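Local coordinates for oxidoreductase, NAD-binding/iron-sulfur cluster-binding protein (Nitratireductor pacificus pht-3B, PDB 6ZXU) that probably catalyses reductive dehalogenation at a bound cobalamin, with two [4Fe-4S] clusters likely to supply the electrons, at residues P299-V304 with G557-F562; V498-D503 with K544-C549. One frame throughout, in Å; residues are numbered along the deposited sequence.

Contact 1 (P299-V304 with G557-F562)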
# COMPACT_ATOMS: atom_id res chain seq x y z
N PRO A 299 2.28 15.58 -19.97
CA PRO A 299 3.30 14.70 -19.42
C PRO A 299 4.63 14.79 -20.17
O PRO A 299 4.68 15.29 -21.27
CB PRO A 299 2.73 13.36 -19.60
CG PRO A 299 1.29 13.57 -19.83
CD PRO A 299 1.16 14.84 -20.55
N THR A 300 5.69 14.28 -19.53
CA THR A 300 7.04 14.31 -20.10
C THR A 300 7.20 13.29 -21.25
O THR A 300 8.24 13.21 -21.86
CB THR A 300 8.11 14.04 -19.04
OG1 THR A 300 7.86 12.74 -18.44
CG2 THR A 300 8.06 15.13 -17.93
N THR A 301 6.19 12.48 -21.47
CA THR A 301 6.23 11.49 -22.51
C THR A 301 5.01 11.73 -23.39
O THR A 301 3.97 12.21 -22.88
CB THR A 301 6.19 10.04 -21.93
OG1 THR A 301 5.17 9.90 -20.89
CG2 THR A 301 7.51 9.67 -21.36
N LEU A 302 5.10 11.37 -24.66
CA LEU A 302 4.01 11.65 -25.60
C LEU A 302 2.72 10.88 -25.34
O LEU A 302 2.74 9.69 -25.12
CB LEU A 302 4.50 11.34 -27.00
CG LEU A 302 3.65 11.74 -28.19
CD1 LEU A 302 3.38 13.23 -28.22
CD2 LEU A 302 4.42 11.28 -29.42
N VAL A 303 1.61 11.59 -25.26
CA VAL A 303 0.26 11.00 -25.14
C VAL A 303 -0.57 11.56 -26.32
O VAL A 303 -0.75 12.79 -26.47
CB VAL A 303 -0.40 11.37 -23.80
CG1 VAL A 303 -1.81 10.80 -23.68
CG2 VAL A 303 0.47 10.89 -22.65
N VAL A 304 -1.01 10.67 -27.18
CA VAL A 304 -1.84 11.08 -28.37
C VAL A 304 -3.24 10.53 -28.13
O VAL A 304 -3.55 9.42 -28.54
CB VAL A 304 -1.22 10.50 -29.65
CG1 VAL A 304 -1.98 11.06 -30.88
CG2 VAL A 304 0.28 10.84 -29.73
N GLY A 557 16.02 -1.35 -23.87
CA GLY A 557 16.11 -0.49 -25.04
C GLY A 557 15.37 0.85 -24.89
O GLY A 557 15.19 1.34 -23.81
N ASP A 558 15.01 1.43 -26.01
CA ASP A 558 14.46 2.74 -26.06
C ASP A 558 12.93 2.67 -25.91
O ASP A 558 12.35 1.61 -26.08
CB ASP A 558 14.80 3.36 -27.41
CG ASP A 558 16.27 3.71 -27.53
OD1 ASP A 558 16.95 3.96 -26.49
OD2 ASP A 558 16.71 3.75 -28.71
N LYS A 559 12.34 3.79 -25.57
CA LYS A 559 10.91 3.89 -25.53
C LYS A 559 10.33 3.66 -26.94
O LYS A 559 10.97 3.94 -27.94
CB LYS A 559 10.46 5.22 -24.98
CG LYS A 559 10.64 5.36 -23.48
CD LYS A 559 10.34 6.77 -22.98
CE LYS A 559 11.57 7.63 -23.17
NZ LYS A 559 11.27 9.03 -22.80
N VAL A 560 9.12 3.14 -27.00
CA VAL A 560 8.37 2.89 -28.20
C VAL A 560 6.97 3.53 -28.07
O VAL A 560 6.52 3.90 -26.97
CB VAL A 560 8.20 1.38 -28.52
CG1 VAL A 560 9.55 0.74 -28.79
CG2 VAL A 560 7.50 0.61 -27.40
N MET A 561 6.30 3.65 -29.20
CA MET A 561 4.88 4.00 -29.18
C MET A 561 4.09 2.71 -29.01
O MET A 561 4.41 1.69 -29.62
CB MET A 561 4.49 4.70 -30.54
CG MET A 561 5.12 6.06 -30.78
SD MET A 561 5.01 7.21 -29.40
CE MET A 561 3.26 7.53 -29.36
N PHE A 562 3.04 2.80 -28.23
CA PHE A 562 2.18 1.67 -27.90
C PHE A 562 0.80 2.26 -27.69
O PHE A 562 0.62 3.05 -26.80
CB PHE A 562 2.71 0.99 -26.58
CG PHE A 562 1.87 -0.14 -26.06
CD1 PHE A 562 0.83 0.07 -25.15
CD2 PHE A 562 2.10 -1.43 -26.50
CE1 PHE A 562 0.04 -0.96 -24.76
CE2 PHE A 562 1.29 -2.46 -26.11
CZ PHE A 562 0.27 -2.23 -25.20
O HOH W 1 9.80 11.71 -23.64
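The terminal methyl of M561 carries the close part of this contact, its CE lying 3.9 Å from CD2 of L302. The methionine chain is curled twice, at chi2 (-48°) and chi3 (-68°), and this double bend brings its end nearer to 299-304 than the direction of its CB bond would suggest. SD follows alongside, 4.1 Å from the same CD2, and V304 adds a more distant edge to the apolar patch, with CG2 4.5 Å from M561 CE. L302, V304 and M561 all pack against helix 713-721, where A716 touches both L302 and M561, so this end of the contact is covered by the C-terminal region. The other end is polar and looser. CG2 of T301 stands 4.1 Å from NZ of K559, the two side chains crossing at about a right angle without a bond between them. A water sits here: 2.8 Å from T300 O, it can donate to it, though it has more acceptors within reach than protons, and it accepts a weak bond from K559 NZ at 3.2 Å. The ammonium group is held mainly from elsewhere, by a hydrogen bond to Q536 and a salt bridge to E566. No direct hydrogen bond joins the segments, whose touching parts run in nearly the same direction, 6° apart, with the CA atoms of L302 and M561 8.5 Å from each other. That spacing is consistent with a chain lying between them: E566 of strand 565-567 and G564 just before it make backbone bonds with L302 and V304, and I567 pairs with V560. V303 and F562 touch cobalamin. The arrangement is that of an antiparallel beta hairpin, 560-562 with 565-567, extended by a neighbouring loop at the rim of the cofactor pocket.

Contact 2 (V498-D503 with K544-C549); sequences VSRIGD and KCAREC. With SF4 (iron/sulfur cluster), chain D; SF4 (iron/sulfur cluster), chain E.
A ferredoxin-type CxxCxxCxxxC motif supplies helix 544-548, with C539, C542 and C545 serving one [4Fe-4S] cluster and C549 the other; loop 498-503 packs against the helix and the first cluster, between them and cobalamin. C545 is the shared point. Its SG binds an iron, FE1 of the chain D cluster, at 2.3 Å, and the same sulfur meets the aliphatic stem of R500, whose CG lies 3.9 Å away. R500 runs along one side of the cluster: CB is 3.6 Å from the sulfide S3, and NE comes within 3.8 Å of it, S3 lying at the edge of the guanidinium and near its plane. A bend at chi3 (-60°) turns the guanidinium away from the line of the stem, and NH1 bonds to the carbonyl oxygens of S555 and G557. An alanine here removes the guanidinium, which would probably leave S555 O without this bond, G557 O with a weaker hold from W568, and S3 without a positive charge beside it. That charge would be expected to favour the reduced cluster. I501 completes the contact, its CG1 resting 3.9 Å from CB of C545 and 3.7 Å from S2 of the same cluster. I501 also touches C591, and its backbone oxygen hydrogen-bonds to cobalamin, so this residue adjoins the first cluster, helix 590-594 and the corrinoid. Four residues on from C545, C549 SG binds FE4 of the chain E cluster at 2.3 Å. D627 is a further salt-bridge partner of R547, and R590 of E548. R547 grips E548 side-on through NE and NH2, both donating to OE2, and the 2.9 Å NH2 bond uses that oxygen's anti lone pair at an N-H...O angle of 148°.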
# COMPACT_ATOMS: atom_id res chain seq x y z
N VAL A 498 6.45 8.14 -16.18
CA VAL A 498 6.79 6.92 -16.92
C VAL A 498 8.23 6.51 -16.63
O VAL A 498 9.18 7.30 -16.78
CB VAL A 498 6.60 7.17 -18.43
CG1 VAL A 498 7.25 6.11 -19.30
CG2 VAL A 498 5.08 7.20 -18.72
N SER A 499 8.42 5.22 -16.26
CA SER A 499 9.71 4.67 -15.91
C SER A 499 10.04 3.46 -16.81
O SER A 499 9.19 2.89 -17.47
CB SER A 499 9.79 4.26 -14.45
OG SER A 499 9.16 3.01 -14.25
N ARG A 500 11.31 3.07 -16.76
CA ARG A 500 11.74 1.89 -17.54
C ARG A 500 11.02 0.63 -17.09
O ARG A 500 10.73 -0.25 -17.89
CB ARG A 500 13.26 1.76 -17.48
CG ARG A 500 13.79 0.49 -18.19
CD ARG A 500 15.33 0.37 -18.18
NE ARG A 500 15.94 1.47 -18.84
CZ ARG A 500 16.03 1.68 -20.14
NH1 ARG A 500 15.60 0.72 -20.99
NH2 ARG A 500 16.62 2.75 -20.58
N ILE A 501 10.71 0.49 -15.84
CA ILE A 501 9.94 -0.70 -15.38
C ILE A 501 8.80 -1.05 -16.28
O ILE A 501 8.66 -2.18 -16.65
CB ILE A 501 9.51 -0.54 -13.92
CG1 ILE A 501 10.74 -0.44 -13.05
CG2 ILE A 501 8.69 -1.69 -13.48
CD1 ILE A 501 10.49 -0.23 -11.50
N GLY A 502 8.00 -0.08 -16.67
CA GLY A 502 7.13 -0.26 -17.80
C GLY A 502 5.73 0.04 -17.47
O GLY A 502 5.20 1.13 -17.84
N ASP A 503 5.10 -0.88 -16.76
CA ASP A 503 3.72 -0.77 -16.35
C ASP A 503 3.62 -0.25 -14.93
O ASP A 503 2.57 -0.41 -14.29
CB ASP A 503 2.96 -2.17 -16.48
CG ASP A 503 2.51 -2.48 -18.02
OD1 ASP A 503 3.04 -1.81 -19.01
OD2 ASP A 503 1.55 -3.34 -18.22
N LYS A 544 19.07 -0.86 -14.09
CA LYS A 544 19.13 -1.77 -12.94
C LYS A 544 17.92 -2.71 -12.85
O LYS A 544 18.06 -3.91 -12.58
CB LYS A 544 19.40 -0.97 -11.69
CG LYS A 544 19.60 -1.86 -10.43
CD LYS A 544 20.35 -1.11 -9.36
CE LYS A 544 20.49 -1.98 -8.13
NZ LYS A 544 21.55 -1.45 -7.22
N CYS A 545 16.71 -2.18 -12.97
CA CYS A 545 15.51 -2.98 -12.96
C CYS A 545 15.58 -4.03 -14.05
O CYS A 545 15.20 -5.17 -13.79
CB CYS A 545 14.27 -2.09 -13.14
SG CYS A 545 14.29 -1.01 -14.65
N ALA A 546 15.93 -3.65 -15.27
CA ALA A 546 16.04 -4.59 -16.35
C ALA A 546 17.01 -5.76 -16.05
O ALA A 546 16.74 -6.92 -16.34
CB ALA A 546 16.43 -3.85 -17.63
N ARG A 547 18.15 -5.44 -15.50
CA ARG A 547 19.17 -6.40 -15.16
C ARG A 547 18.75 -7.32 -14.10
O ARG A 547 19.12 -8.49 -14.12
CB ARG A 547 20.40 -5.66 -14.68
CG ARG A 547 21.66 -6.51 -14.48
CD ARG A 547 22.74 -5.62 -13.90
NE ARG A 547 22.53 -5.46 -12.48
CZ ARG A 547 22.77 -4.36 -11.79
NH1 ARG A 547 23.15 -3.28 -12.42
NH2 ARG A 547 22.56 -4.34 -10.48
N GLU A 548 17.90 -6.87 -13.16
CA GLU A 548 17.55 -7.68 -12.03
C GLU A 548 16.29 -8.46 -12.17
O GLU A 548 15.91 -9.18 -11.26
CB GLU A 548 17.51 -6.83 -10.79
CG GLU A 548 18.86 -6.21 -10.39
CD GLU A 548 19.96 -7.26 -10.04
OE1 GLU A 548 19.62 -8.46 -9.77
OE2 GLU A 548 21.12 -6.86 -10.10
N CYS A 549 15.58 -8.30 -13.26
CA CYS A 549 14.25 -8.95 -13.41
C CYS A 549 14.49 -10.47 -13.61
O CYS A 549 15.18 -10.80 -14.58
CB CYS A 549 13.47 -8.44 -14.67
SG CYS A 549 11.98 -9.39 -15.04
FE1 SF4 D . 14.65 1.07 -13.86
FE2 SF4 D . 16.85 2.65 -13.13
FE3 SF4 D . 14.59 2.75 -11.65
FE4 SF4 D . 14.52 3.82 -14.16
S1 SF4 D . 15.80 4.43 -12.37
S2 SF4 D . 13.03 2.49 -13.27
S3 SF4 D . 15.90 2.34 -15.14
S4 SF4 D . 15.96 1.01 -12.03
FE1 SF4 E . 7.55 -8.76 -13.27
FE2 SF4 E . 9.18 -9.43 -11.13
FE3 SF4 E . 9.13 -6.80 -12.07
FE4 SF4 E . 10.30 -8.81 -13.53
S1 SF4 E . 10.90 -8.07 -11.55
S2 SF4 E . 8.88 -7.21 -14.26
S3 SF4 E . 8.93 -10.55 -13.03
S4 SF4 E . 7.43 -7.96 -11.22

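Overall arrangement
From the N terminus, the chain reaches 299-304 in the loop between strand 294-295 and helix 317-323, and contact 1 closes only 253 residues later at strand 560-562. The large loop so formed includes the antiparallel four-stranded sheet made by strands 394-399, 422-429, 474-477 and 514-521. Contact 2 is nested inside it, a much shorter loop from 498-503 to helix 544-548, which leads on to strand 560-562. The contact centres lie 15 Å apart, yet they touch: V498 CG2 packs 3.5 Å from T301 OG1. Together they tie the cluster-binding region to two separate loops, both of which also reach cobalamin.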